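Probable uracil-DNA glycosylase (Acanthamoeba polyphaga mimivirus, PDB 5X55) is a mimivirus protein, probably a uracil-DNA glycosylase, with an alpha/beta fold built round a four-stranded parallel sheet. Local coordinates at residues L125-F130 and P168-F172; E133-F137 and D278-L283; I183-L188 and L290-W295; N255-T259 and W272-T276. All coordinates share one frame; numbering follows the deposited sequence.

Overall arrangement
All four contacts are mainly buried, but they differ in chemistry. Contact 3 is the sheet centre, where strands 185-189 and 291-295 are joined by direct main-chain bonds. Contacts 2 and 4 share helix 273-286: contact 4 ties its N-terminal turn to the loop after strand 251-255 through two side-chain hydrogen bonds, whereas contact 2 packs its middle against residues 133-137 without direct hydrogen bonds. Contact 1 joins two loops by leucine, proline and phenylalanine packing and one water. The centres of contacts 1 and 2 lie about 15 Å from the centre of the chain, those of 3 and 4 about 10 Å. Contact 1 touches contact 4 through Leu171 and Phe172; Ile183 and Leu290 of contact 3 meet Leu283 of contact 2.

Contact 1. Residues L125-F130 and P168-F172; sequences LKLLLF and PELLF
This is a buried loop-to-loop contact in which Leu128 packs on Pro168 and the Phe172 ring lies against the 3-10 turn 126-128; it joins the loop before helix 135-142 to the loop before helix 173-177. No direct hydrogen bond crosses it, and the packing is apolar, leucine and proline carbons together with the Phe172 ring. Leu128 has its CG anti to the carbonyl carbon (chi1 -55°), which directs both methyls at the proline: CD1 lies 3.6 Å from CB of Pro168, and CD2 flanks the same carbon. Leu171 adds its CD2 from beside them, 3.6 Å from CD2 of Leu125, and CD2 of Leu171 also lies over one face of the Phe172 ring, near its rim. The ring presents its edge to the turn, with CE2 3.6 Å from Leu125 O in the ring plane. Phe172 is the N-cap residue of helix 173-177, and its backbone N is satisfied across the interface by a water that accepts from it at 2.9 Å. The same water donates to Leu128 O at 2.6 Å and to Pro168 O at 2.9 Å, so a single molecule with three bonds bridges the two main chains. Asn176, from that helix, bonds both Leu128 O and Phe130 N. The edge of the Phe130 ring approaches Glu169 O, while the Glu169 carboxylate turns to a salt bridge with Arg96.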
loop_
_atom_site.group_PDB
_atom_site.type_symbol
_atom_site.label_atom_id
_atom_site.label_comp_id
_atom_site.label_asym_id
_atom_site.label_seq_id
_atom_site.Cartn_x
_atom_site.Cartn_y
_atom_site.Cartn_z
ATOM N N LEU A 125 -10.654 0.444 -15.293
ATOM C CA LEU A 125 -10.035 -0.045 -14.059
ATOM C C LEU A 125 -10.620 -1.379 -13.601
ATOM O O LEU A 125 -9.890 -2.201 -13.024
ATOM C CB LEU A 125 -10.179 0.995 -12.947
ATOM C CG LEU A 125 -9.446 2.327 -13.115
ATOM C CD1 LEU A 125 -9.760 3.308 -11.961
ATOM C CD2 LEU A 125 -7.963 2.117 -13.239
ATOM N N LYS A 126 -11.915 -1.616 -13.851
ATOM C CA LYS A 126 -12.549 -2.871 -13.433
ATOM C C LYS A 126 -11.828 -4.099 -13.997
ATOM O O LYS A 126 -11.692 -5.117 -13.307
ATOM C CB LYS A 126 -14.022 -2.868 -13.843
ATOM C CG LYS A 126 -14.695 -4.236 -13.794
ATOM C CD LYS A 126 -14.940 -4.735 -12.376
ATOM C CE LYS A 126 -14.827 -6.266 -12.296
ATOM N NZ LYS A 126 -15.733 -7.013 -13.238
ATOM N N LEU A 127 -11.325 -4.012 -15.233
ATOM C CA LEU A 127 -10.599 -5.115 -15.858
ATOM C C LEU A 127 -9.259 -5.403 -15.203
ATOM O O LEU A 127 -8.658 -6.437 -15.500
ATOM C CB LEU A 127 -10.361 -4.832 -17.339
ATOM C CG LEU A 127 -11.616 -4.658 -18.182
ATOM C CD1 LEU A 127 -11.210 -4.473 -19.635
ATOM C CD2 LEU A 127 -12.512 -5.869 -18.009
ATOM N N LEU A 128 -8.778 -4.521 -14.335
ATOM C CA LEU A 128 -7.534 -4.721 -13.612
ATOM C C LEU A 128 -7.743 -5.391 -12.258
ATOM O O LEU A 128 -6.772 -5.611 -11.526
ATOM C CB LEU A 128 -6.837 -3.370 -13.438
ATOM C CG LEU A 128 -6.656 -2.689 -14.791
ATOM C CD1 LEU A 128 -6.016 -1.333 -14.619
ATOM C CD2 LEU A 128 -5.833 -3.590 -15.719
ATOM N N LEU A 129 -8.975 -5.740 -11.926
ATOM C CA LEU A 129 -9.320 -6.356 -10.649
ATOM C C LEU A 129 -9.710 -7.814 -10.892
ATOM O O LEU A 129 -10.822 -8.094 -11.343
ATOM C CB LEU A 129 -10.448 -5.568 -10.002
ATOM C CG LEU A 129 -10.854 -5.996 -8.604
ATOM C CD1 LEU A 129 -9.703 -5.773 -7.631
ATOM C CD2 LEU A 129 -12.081 -5.196 -8.237
ATOM N N PHE A 130 -8.800 -8.742 -10.570
ATOM C CA PHE A 130 -8.966 -10.171 -10.853
ATOM C C PHE A 130 -9.546 -10.973 -9.688
ATOM O O PHE A 130 -9.705 -12.195 -9.817
ATOM C CB PHE A 130 -7.618 -10.792 -11.251
ATOM C CG PHE A 130 -6.780 -9.915 -12.154
ATOM C CD1 PHE A 130 -7.350 -9.265 -13.259
ATOM C CD2 PHE A 130 -5.429 -9.716 -11.888
ATOM C CE1 PHE A 130 -6.577 -8.450 -14.106
ATOM C CE2 PHE A 130 -4.642 -8.889 -12.723
ATOM C CZ PHE A 130 -5.220 -8.254 -13.836
ATOM N N PRO A 168 -0.596 -1.636 -15.296
ATOM C CA PRO A 168 -1.992 -1.871 -14.905
ATOM C C PRO A 168 -2.259 -3.280 -14.395
ATOM O O PRO A 168 -3.143 -3.454 -13.554
ATOM C CB PRO A 168 -2.786 -1.551 -16.184
ATOM C CG PRO A 168 -1.814 -1.441 -17.259
ATOM C CD PRO A 168 -0.471 -1.199 -16.700
ATOM N N GLU A 169 -1.517 -4.288 -14.845
ATOM C CA GLU A 169 -1.722 -5.604 -14.262
ATOM C C GLU A 169 -1.207 -5.682 -12.833
ATOM O O GLU A 169 -1.512 -6.658 -12.138
ATOM C CB GLU A 169 -1.047 -6.681 -15.113
ATOM C CG GLU A 169 -1.537 -6.738 -16.567
ATOM C CD GLU A 169 -0.805 -7.799 -17.394
ATOM O OE1 GLU A 169 -1.244 -8.980 -17.368
ATOM O OE2 GLU A 169 0.216 -7.461 -18.045
ATOM N N LEU A 170 -0.451 -4.682 -12.375
ATOM C CA LEU A 170 -0.023 -4.605 -10.983
ATOM C C LEU A 170 -0.767 -3.544 -10.180
ATOM O O LEU A 170 -0.557 -3.450 -8.965
ATOM C CB LEU A 170 1.474 -4.331 -10.910
ATOM C CG LEU A 170 2.331 -5.331 -11.662
ATOM C CD1 LEU A 170 3.794 -4.920 -11.554
ATOM C CD2 LEU A 170 2.098 -6.705 -11.063
ATOM N N LEU A 171 -1.628 -2.756 -10.825
ATOM C CA LEU A 171 -2.259 -1.608 -10.178
ATOM C C LEU A 171 -2.955 -1.983 -8.870
ATOM O O LEU A 171 -2.848 -1.274 -7.859
ATOM C CB LEU A 171 -3.266 -0.977 -11.140
ATOM C CG LEU A 171 -4.038 0.198 -10.541
ATOM C CD1 LEU A 171 -3.061 1.315 -10.219
ATOM C CD2 LEU A 171 -5.130 0.666 -11.486
ATOM N N PHE A 172 -3.704 -3.078 -8.882
ATOM C CA PHE A 172 -4.495 -3.489 -7.731
ATOM C C PHE A 172 -3.914 -4.752 -7.091
ATOM O O PHE A 172 -4.653 -5.585 -6.560
ATOM C CB PHE A 172 -5.952 -3.705 -8.141
ATOM C CG PHE A 172 -6.692 -2.442 -8.520
ATOM C CD1 PHE A 172 -6.608 -1.299 -7.739
ATOM C CD2 PHE A 172 -7.497 -2.411 -9.662
ATOM C CE1 PHE A 172 -7.313 -0.123 -8.090
ATOM C CE2 PHE A 172 -8.199 -1.256 -10.025
ATOM C CZ PHE A 172 -8.109 -0.104 -9.222
HETATM O O HOH W 1 -4.370 -4.691 -11.220
#

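Contact 2. Residues E133-F137 and D278-L283; sequences EWFDF and DLIDYL
Phe137 and Tyr282 bury more surface here than any other residues of the two segments. CB of Phe137 stands over the centre of the Tyr282 ring, 3.7 Å from the centroid and only 6° off the normal, which defines a CH-pi contact. Phe137 has CG anti to its main-chain nitrogen (chi1 162°), and this carries its ring past the tyrosine toward the helix backbone. The two rings meet obliquely, their planes at 59°, with CD1 of Phe137 3.5 Å from CG of Tyr282. Farther along, CE1 of Phe137 meets Asp278 O edge-on, while CD1 of Leu279 lies over the rim of one phenylalanine face. Trp134 adds a second group: its CZ3 touches CD1 of Leu279 at 3.5 Å, and its CH2 reaches CD2 of Leu283. The polar link is indirect. One water lies 2.7 Å from the Tyr282 OH, accepts from Phe137 N at 2.8 Å and donates to Glu133 O, joining the phenol to the backbone of residues 133-137. The contact packs residues 133-137, which lead into helix 135-142, on helix 273-286, whose Leu279 and Leu283 also touch Ile254 and Phe252 of strand 251-255.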
loop_
_atom_site.group_PDB
_atom_site.type_symbol
_atom_site.label_atom_id
_atom_site.label_comp_id
_atom_site.label_asym_id
_atom_site.label_seq_id
_atom_site.Cartn_x
_atom_site.Cartn_y
_atom_site.Cartn_z
ATOM N N GLU A 133 -14.025 -11.358 -4.837
ATOM C CA GLU A 133 -14.490 -10.844 -3.547
ATOM C C GLU A 133 -14.462 -9.317 -3.445
ATOM O O GLU A 133 -15.018 -8.777 -2.484
ATOM C CB GLU A 133 -13.657 -11.432 -2.401
ATOM C CG GLU A 133 -13.707 -12.966 -2.273
ATOM C CD GLU A 133 -12.730 -13.697 -3.195
ATOM O OE1 GLU A 133 -12.419 -13.174 -4.283
ATOM O OE2 GLU A 133 -12.264 -14.802 -2.825
ATOM N N TRP A 134 -13.832 -8.607 -4.388
ATOM C CA TRP A 134 -13.825 -7.151 -4.369
ATOM C C TRP A 134 -14.876 -6.540 -5.286
ATOM O O TRP A 134 -15.073 -5.317 -5.244
ATOM C CB TRP A 134 -12.440 -6.611 -4.761
ATOM C CG TRP A 134 -11.383 -6.744 -3.680
ATOM C CD1 TRP A 134 -10.402 -7.694 -3.598
ATOM C CD2 TRP A 134 -11.199 -5.879 -2.539
ATOM N NE1 TRP A 134 -9.623 -7.477 -2.477
ATOM C CE2 TRP A 134 -10.094 -6.372 -1.812
ATOM C CE3 TRP A 134 -11.867 -4.747 -2.062
ATOM C CZ2 TRP A 134 -9.650 -5.774 -0.631
ATOM C CZ3 TRP A 134 -11.410 -4.137 -0.883
ATOM C CH2 TRP A 134 -10.315 -4.653 -0.185
ATOM N N PHE A 135 -15.563 -7.355 -6.102
ATOM C CA PHE A 135 -16.476 -6.794 -7.097
ATOM C C PHE A 135 -17.578 -5.977 -6.430
ATOM O O PHE A 135 -17.955 -4.909 -6.928
ATOM C CB PHE A 135 -17.061 -7.908 -7.979
ATOM C CG PHE A 135 -16.050 -8.541 -8.939
ATOM C CD1 PHE A 135 -14.770 -8.008 -9.093
ATOM C CD2 PHE A 135 -16.391 -9.670 -9.695
ATOM C CE1 PHE A 135 -13.841 -8.592 -9.967
ATOM C CE2 PHE A 135 -15.472 -10.263 -10.575
ATOM C CZ PHE A 135 -14.195 -9.727 -10.713
ATOM N N ASP A 136 -18.063 -6.429 -5.271
ATOM C CA ASP A 136 -19.076 -5.665 -4.551
ATOM C C ASP A 136 -18.554 -4.281 -4.200
ATOM O O ASP A 136 -19.200 -3.268 -4.507
ATOM C CB ASP A 136 -19.533 -6.422 -3.300
ATOM C CG ASP A 136 -20.526 -7.545 -3.634
ATOM O OD1 ASP A 136 -20.528 -8.009 -4.799
ATOM O OD2 ASP A 136 -21.304 -7.966 -2.747
ATOM N N PHE A 137 -17.356 -4.210 -3.610
ATOM C CA PHE A 137 -16.787 -2.895 -3.349
ATOM C C PHE A 137 -16.682 -2.109 -4.643
ATOM O O PHE A 137 -17.083 -0.940 -4.705
ATOM C CB PHE A 137 -15.420 -3.010 -2.676
ATOM C CG PHE A 137 -14.603 -1.758 -2.771
ATOM C CD1 PHE A 137 -14.909 -0.650 -1.988
ATOM C CD2 PHE A 137 -13.543 -1.677 -3.647
ATOM C CE1 PHE A 137 -14.170 0.505 -2.070
ATOM C CE2 PHE A 137 -12.802 -0.524 -3.743
ATOM C CZ PHE A 137 -13.118 0.580 -2.946
ATOM N N ASP A 278 -13.088 5.663 -0.007
ATOM C CA ASP A 278 -14.108 4.621 -0.076
ATOM C C ASP A 278 -13.536 3.236 0.229
ATOM O O ASP A 278 -14.249 2.376 0.751
ATOM C CB ASP A 278 -14.778 4.631 -1.451
ATOM C CG ASP A 278 -15.829 5.722 -1.585
ATOM O OD1 ASP A 278 -16.331 6.209 -0.549
ATOM O OD2 ASP A 278 -16.153 6.092 -2.732
ATOM N N LEU A 279 -12.266 2.996 -0.080
ATOM C CA LEU A 279 -11.666 1.710 0.260
ATOM C C LEU A 279 -11.527 1.555 1.773
ATOM O O LEU A 279 -11.922 0.522 2.346
ATOM C CB LEU A 279 -10.317 1.585 -0.453
ATOM C CG LEU A 279 -9.417 0.380 -0.197
ATOM C CD1 LEU A 279 -10.199 -0.936 -0.286
ATOM C CD2 LEU A 279 -8.234 0.415 -1.189
ATOM N N ILE A 280 -11.004 2.593 2.442
ATOM C CA ILE A 280 -10.898 2.573 3.904
ATOM C C ILE A 280 -12.274 2.391 4.525
ATOM O O ILE A 280 -12.476 1.539 5.406
ATOM C CB ILE A 280 -10.235 3.865 4.434
ATOM C CG1 ILE A 280 -8.916 4.210 3.710
ATOM C CG2 ILE A 280 -10.067 3.809 5.951
ATOM C CD1 ILE A 280 -7.840 3.244 3.909
ATOM N N ASP A 281 -13.245 3.197 4.076
ATOM C CA ASP A 281 -14.584 3.152 4.662
ATOM C C ASP A 281 -15.234 1.799 4.435
ATOM O O ASP A 281 -15.912 1.272 5.322
ATOM C CB ASP A 281 -15.463 4.268 4.083
ATOM C CG ASP A 281 -14.954 5.658 4.454
ATOM O OD1 ASP A 281 -14.143 5.762 5.409
ATOM O OD2 ASP A 281 -15.343 6.643 3.784
ATOM N N TYR A 282 -15.046 1.226 3.245
ATOM C CA TYR A 282 -15.582 -0.100 2.979
ATOM C C TYR A 282 -15.035 -1.116 3.974
ATOM O O TYR A 282 -15.785 -1.942 4.520
ATOM C CB TYR A 282 -15.251 -0.515 1.545
ATOM C CG TYR A 282 -15.751 -1.895 1.208
ATOM C CD1 TYR A 282 -17.060 -2.093 0.763
ATOM C CD2 TYR A 282 -14.931 -3.004 1.349
ATOM C CE1 TYR A 282 -17.527 -3.364 0.459
ATOM C CE2 TYR A 282 -15.392 -4.279 1.052
ATOM C CZ TYR A 282 -16.685 -4.453 0.612
ATOM O OH TYR A 282 -17.145 -5.716 0.307
ATOM N N LEU A 283 -13.721 -1.073 4.224
ATOM C CA LEU A 283 -13.134 -2.072 5.117
ATOM C C LEU A 283 -13.631 -1.888 6.550
ATOM O O LEU A 283 -14.050 -2.855 7.198
ATOM C CB LEU A 283 -11.601 -2.017 5.058
ATOM C CG LEU A 283 -10.941 -2.415 3.734
ATOM C CD1 LEU A 283 -9.447 -2.162 3.810
ATOM C CD2 LEU A 283 -11.209 -3.867 3.408
HETATM O O HOH W 2 -16.266 -6.392 -2.174
#

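Contact 3. Residues I183-L188 and L290-W295; sequences IKVVIL and LIFVAW
Val186 places CG1 opposite its own N (chi1 177°) and Phe292 keeps CG opposite its carbonyl carbon (chi1 -75°); the parallel pairing of these residues sets them side by side, and the torsions turn one face of the ring alongside the valine, CG2 of Val186 lying over it near the rim. CD2 of Phe292 is then 3.8 Å from CB of Val186. Among the residues of the other sheet face, CG1 of Val185 meets CG2 of Val293 at 3.8 Å, and CG2 of Ile187 lies over the six-membered ring of Trp295, 4.0 Å from its centroid, in a CH-pi contact. The short segments 185-188 and 291-295 run parallel, their axes 20° apart. Val186 is held to strand 291-295 by both its N and its O: the N donates to Ile291 O at 2.7 Å, the O accepts from Val293 N at 3.0 Å, and both bonds are nearly straight. Ile291 N donates to Lys184 O at 3.1 Å. Beyond Val293 the strands part, and waters bridge the gap: one donates to both Val186 O and Val293 O, another to Leu188 O and Val293 O. These are the two inner strands of the parallel sheet, between strands 251-255 and 312-316, and helix 350-360 packs on Val185 and Ile291.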
loop_
_atom_site.group_PDB
_atom_site.type_symbol
_atom_site.label_atom_id
_atom_site.label_comp_id
_atom_site.label_asym_id
_atom_site.label_seq_id
_atom_site.Cartn_x
_atom_site.Cartn_y
_atom_site.Cartn_z
ATOM N N ILE A 183 -8.009 -9.635 5.100
ATOM C CA ILE A 183 -7.138 -8.587 5.601
ATOM C C ILE A 183 -7.064 -8.670 7.118
ATOM O O ILE A 183 -8.094 -8.730 7.798
ATOM C CB ILE A 183 -7.652 -7.210 5.153
ATOM C CG1 ILE A 183 -7.436 -7.038 3.650
ATOM C CG2 ILE A 183 -6.988 -6.100 5.952
ATOM C CD1 ILE A 183 -8.385 -6.059 3.011
ATOM N N LYS A 184 -5.842 -8.660 7.657
ATOM C CA LYS A 184 -5.626 -8.505 9.095
ATOM C C LYS A 184 -4.975 -7.186 9.485
ATOM O O LYS A 184 -5.255 -6.677 10.563
ATOM C CB LYS A 184 -4.758 -9.642 9.631
ATOM C CG LYS A 184 -5.301 -11.002 9.318
ATOM C CD LYS A 184 -4.158 -11.952 9.058
ATOM C CE LYS A 184 -4.019 -12.979 10.138
ATOM N NZ LYS A 184 -3.156 -14.119 9.641
ATOM N N VAL A 185 -4.094 -6.650 8.648
ATOM C CA VAL A 185 -3.322 -5.449 8.930
ATOM C C VAL A 185 -3.336 -4.616 7.664
ATOM O O VAL A 185 -3.192 -5.159 6.563
ATOM C CB VAL A 185 -1.868 -5.781 9.337
ATOM C CG1 VAL A 185 -1.117 -4.520 9.729
ATOM C CG2 VAL A 185 -1.836 -6.804 10.450
ATOM N N VAL A 186 -3.558 -3.308 7.813
ATOM C CA VAL A 186 -3.544 -2.357 6.706
ATOM C C VAL A 186 -2.357 -1.437 6.934
ATOM O O VAL A 186 -2.305 -0.739 7.956
ATOM C CB VAL A 186 -4.848 -1.547 6.632
ATOM C CG1 VAL A 186 -4.759 -0.516 5.502
ATOM C CG2 VAL A 186 -6.061 -2.471 6.467
ATOM N N ILE A 187 -1.396 -1.452 6.009
ATOM C CA ILE A 187 -0.226 -0.570 6.059
ATOM C C ILE A 187 -0.284 0.375 4.860
ATOM O O ILE A 187 -0.039 -0.033 3.716
ATOM C CB ILE A 187 1.100 -1.347 6.081
ATOM C CG1 ILE A 187 1.043 -2.494 7.099
ATOM C CG2 ILE A 187 2.269 -0.389 6.398
ATOM C CD1 ILE A 187 2.383 -3.106 7.410
ATOM N N LEU A 188 -0.562 1.643 5.122
ATOM C CA LEU A 188 -0.649 2.636 4.059
ATOM C C LEU A 188 0.714 3.213 3.699
ATOM O O LEU A 188 1.475 3.638 4.573
ATOM C CB LEU A 188 -1.580 3.757 4.473
ATOM C CG LEU A 188 -3.011 3.259 4.406
ATOM C CD1 LEU A 188 -3.835 4.085 5.359
ATOM C CD2 LEU A 188 -3.510 3.361 2.968
ATOM N N LEU A 290 -9.679 -4.781 12.623
ATOM C CA LEU A 290 -8.499 -4.720 11.781
ATOM C C LEU A 290 -7.415 -3.962 12.522
ATOM O O LEU A 290 -7.683 -3.226 13.476
ATOM C CB LEU A 290 -8.800 -4.028 10.452
ATOM C CG LEU A 290 -9.949 -4.609 9.630
ATOM C CD1 LEU A 290 -10.091 -3.865 8.304
ATOM C CD2 LEU A 290 -9.776 -6.096 9.397
ATOM N N ILE A 291 -6.178 -4.133 12.076
ATOM C CA ILE A 291 -5.067 -3.352 12.601
ATOM C C ILE A 291 -4.616 -2.366 11.530
ATOM O O ILE A 291 -4.268 -2.773 10.415
ATOM C CB ILE A 291 -3.913 -4.250 13.054
ATOM C CG1 ILE A 291 -4.433 -5.235 14.104
ATOM C CG2 ILE A 291 -2.778 -3.379 13.592
ATOM C CD1 ILE A 291 -3.547 -6.437 14.327
ATOM N N PHE A 292 -4.625 -1.076 11.869
ATOM C CA PHE A 292 -4.149 -0.008 11.001
ATOM C C PHE A 292 -2.817 0.507 11.531
ATOM O O PHE A 292 -2.712 0.897 12.703
ATOM C CB PHE A 292 -5.167 1.141 10.912
ATOM C CG PHE A 292 -6.358 0.827 10.055
ATOM C CD1 PHE A 292 -7.423 0.105 10.566
ATOM C CD2 PHE A 292 -6.400 1.237 8.720
ATOM C CE1 PHE A 292 -8.525 -0.209 9.777
ATOM C CE2 PHE A 292 -7.500 0.929 7.905
ATOM C CZ PHE A 292 -8.566 0.196 8.437
ATOM N N VAL A 293 -1.807 0.500 10.666
ATOM C CA VAL A 293 -0.466 0.973 10.986
ATOM C C VAL A 293 -0.254 2.288 10.254
ATOM O O VAL A 293 -0.294 2.327 9.017
ATOM C CB VAL A 293 0.595 -0.060 10.586
ATOM C CG1 VAL A 293 1.961 0.470 10.870
ATOM C CG2 VAL A 293 0.359 -1.347 11.312
ATOM N N ALA A 294 -0.039 3.368 11.014
ATOM C CA ALA A 294 0.091 4.714 10.462
ATOM C C ALA A 294 1.539 5.183 10.617
ATOM O O ALA A 294 1.957 5.605 11.699
ATOM C CB ALA A 294 -0.883 5.677 11.144
ATOM N N TRP A 295 2.304 5.113 9.529
ATOM C CA TRP A 295 3.678 5.590 9.518
ATOM C C TRP A 295 3.718 6.955 8.811
ATOM O O TRP A 295 3.588 7.036 7.582
ATOM C CB TRP A 295 4.577 4.569 8.832
ATOM C CG TRP A 295 4.761 3.240 9.564
ATOM C CD1 TRP A 295 4.663 3.001 10.912
ATOM C CD2 TRP A 295 5.095 1.976 8.955
ATOM N NE1 TRP A 295 4.921 1.661 11.176
ATOM C CE2 TRP A 295 5.186 1.019 9.991
ATOM C CE3 TRP A 295 5.329 1.570 7.632
ATOM C CZ2 TRP A 295 5.492 -0.314 9.747
ATOM C CZ3 TRP A 295 5.645 0.229 7.390
ATOM C CH2 TRP A 295 5.714 -0.693 8.445
HETATM O O HOH W 3 -2.611 1.923 7.497
HETATM O O HOH W 4 1.256 3.490 7.313
HETATM O O HOH W 5 3.522 5.285 5.101
#

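Contact 4. Residues N255-T259 and W272-T276; sequences NSAFT and WESFT
The hydroxyl of Thr276 donates to Ser256 O at 2.6 Å, the shortest polar bond between the loop 255-259 and the first turn of helix 273-286. The donor is tilted slightly, 18°, from the carbonyl plane. The same OG1 lies at the edge of the Phe258 ring, in its plane and 3.5 Å from CE1. At the other end of the loop, the indole NE1 of Trp272 donates to Thr259 OG1 at 2.8 Å, the hydroxyl lying close to the indole plane. Thr259 OG1 sits between its own backbone N and carbonyl carbon (chi1 56°) and is also hydrogen-bonded to His268 ND1. Between these bonds Phe258 lies across the tryptophan: its CB stands over the centre of the six-membered ring, 3.7 Å from the centroid, a CH-pi contact. Phe275 completes an aromatic cluster by turning its edge to the face of Phe258, with the planes at 87° and CE2 of Phe275 4.0 Å from CZ of Phe258. Trp272 is the N-cap residue of the helix, and the bond from Thr276 N to Trp272 O closes the first turn, which carries both donors, Trp272 NE1 and Thr276 OG1. The hydroxyl of Ser256 bonds His298. With a directional bond at each end and the aromatic cluster between them, both the position of the loop and the rotation of the indole are probably closely fixed.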
loop_
_atom_site.group_PDB
_atom_site.type_symbol
_atom_site.label_atom_id
_atom_site.label_comp_id
_atom_site.label_asym_id
_atom_site.label_seq_id
_atom_site.Cartn_x
_atom_site.Cartn_y
_atom_site.Cartn_z
ATOM N N ASN A 255 -0.751 1.838 -1.356
ATOM C CA ASN A 255 -0.448 3.260 -1.401
ATOM C C ASN A 255 -1.748 4.050 -1.558
ATOM O O ASN A 255 -2.587 3.703 -2.391
ATOM C CB ASN A 255 0.505 3.560 -2.555
ATOM C CG ASN A 255 1.893 2.964 -2.349
ATOM O OD1 ASN A 255 2.488 3.127 -1.292
ATOM N ND2 ASN A 255 2.418 2.286 -3.367
ATOM N N SER A 256 -1.915 5.118 -0.763
ATOM C CA SER A 256 -3.139 5.909 -0.868
ATOM C C SER A 256 -3.278 6.572 -2.241
ATOM O O SER A 256 -4.399 6.819 -2.701
ATOM C CB SER A 256 -3.168 6.958 0.238
ATOM O OG SER A 256 -2.036 7.805 0.144
ATOM N N ALA A 257 -2.164 6.877 -2.903
ATOM C CA ALA A 257 -2.148 7.254 -4.312
ATOM C C ALA A 257 -1.706 6.032 -5.108
ATOM O O ALA A 257 -0.546 5.614 -5.024
ATOM C CB ALA A 257 -1.211 8.431 -4.571
ATOM N N PHE A 258 -2.610 5.476 -5.901
ATOM C CA PHE A 258 -2.280 4.218 -6.554
ATOM C C PHE A 258 -1.318 4.363 -7.726
ATOM O O PHE A 258 -0.740 3.349 -8.141
ATOM C CB PHE A 258 -3.566 3.513 -7.003
ATOM C CG PHE A 258 -4.279 2.797 -5.882
ATOM C CD1 PHE A 258 -4.912 3.510 -4.874
ATOM C CD2 PHE A 258 -4.296 1.420 -5.826
ATOM C CE1 PHE A 258 -5.564 2.846 -3.840
ATOM C CE2 PHE A 258 -4.944 0.754 -4.796
ATOM C CZ PHE A 258 -5.578 1.463 -3.808
ATOM N N THR A 259 -1.113 5.568 -8.260
ATOM C CA THR A 259 -0.244 5.745 -9.416
ATOM C C THR A 259 0.657 6.962 -9.247
ATOM O O THR A 259 0.393 7.855 -8.445
ATOM C CB THR A 259 -1.047 5.919 -10.714
ATOM O OG1 THR A 259 -1.954 7.019 -10.566
ATOM C CG2 THR A 259 -1.833 4.659 -11.033
ATOM N N TRP A 272 -6.557 9.928 -6.513
ATOM C CA TRP A 272 -7.120 8.710 -5.924
ATOM C C TRP A 272 -7.789 8.911 -4.568
ATOM O O TRP A 272 -8.197 7.914 -3.949
ATOM C CB TRP A 272 -6.033 7.643 -5.791
ATOM C CG TRP A 272 -5.505 7.186 -7.121
ATOM C CD1 TRP A 272 -4.455 7.708 -7.811
ATOM C CD2 TRP A 272 -6.014 6.106 -7.914
ATOM N NE1 TRP A 272 -4.280 7.021 -8.988
ATOM C CE2 TRP A 272 -5.235 6.040 -9.077
ATOM C CE3 TRP A 272 -7.070 5.194 -7.753
ATOM C CZ2 TRP A 272 -5.461 5.089 -10.072
ATOM C CZ3 TRP A 272 -7.300 4.256 -8.741
ATOM C CH2 TRP A 272 -6.496 4.204 -9.879
ATOM N N GLU A 273 -7.937 10.159 -4.103
ATOM C CA GLU A 273 -8.334 10.404 -2.714
ATOM C C GLU A 273 -9.723 9.850 -2.417
ATOM O O GLU A 273 -9.947 9.256 -1.353
ATOM C CB GLU A 273 -8.275 11.909 -2.392
ATOM C CG GLU A 273 -6.847 12.502 -2.288
ATOM C CD GLU A 273 -6.797 13.980 -1.837
ATOM O OE1 GLU A 273 -7.613 14.819 -2.296
ATOM O OE2 GLU A 273 -5.923 14.304 -1.007
ATOM N N SER A 274 -10.674 10.026 -3.340
ATOM C CA SER A 274 -12.014 9.521 -3.068
ATOM C C SER A 274 -12.053 7.998 -3.147
ATOM O O SER A 274 -12.767 7.348 -2.376
ATOM C CB SER A 274 -13.028 10.134 -4.039
ATOM O OG SER A 274 -13.016 11.539 -3.941
ATOM N N PHE A 275 -11.311 7.421 -4.086
ATOM C CA PHE A 275 -11.246 5.968 -4.186
ATOM C C PHE A 275 -10.659 5.373 -2.918
ATOM O O PHE A 275 -11.230 4.448 -2.337
ATOM C CB PHE A 275 -10.425 5.567 -5.414
ATOM C CG PHE A 275 -10.343 4.078 -5.633
ATOM C CD1 PHE A 275 -11.343 3.416 -6.327
ATOM C CD2 PHE A 275 -9.259 3.352 -5.156
ATOM C CE1 PHE A 275 -11.274 2.035 -6.549
ATOM C CE2 PHE A 275 -9.170 1.980 -5.372
ATOM C CZ PHE A 275 -10.186 1.311 -6.064
ATOM N N THR A 276 -9.534 5.918 -2.452
ATOM C CA THR A 276 -8.912 5.405 -1.233
ATOM C C THR A 276 -9.802 5.639 -0.011
ATOM O O THR A 276 -9.902 4.768 0.865
ATOM C CB THR A 276 -7.529 6.038 -1.045
ATOM O OG1 THR A 276 -6.702 5.718 -2.171
ATOM C CG2 THR A 276 -6.856 5.505 0.223
#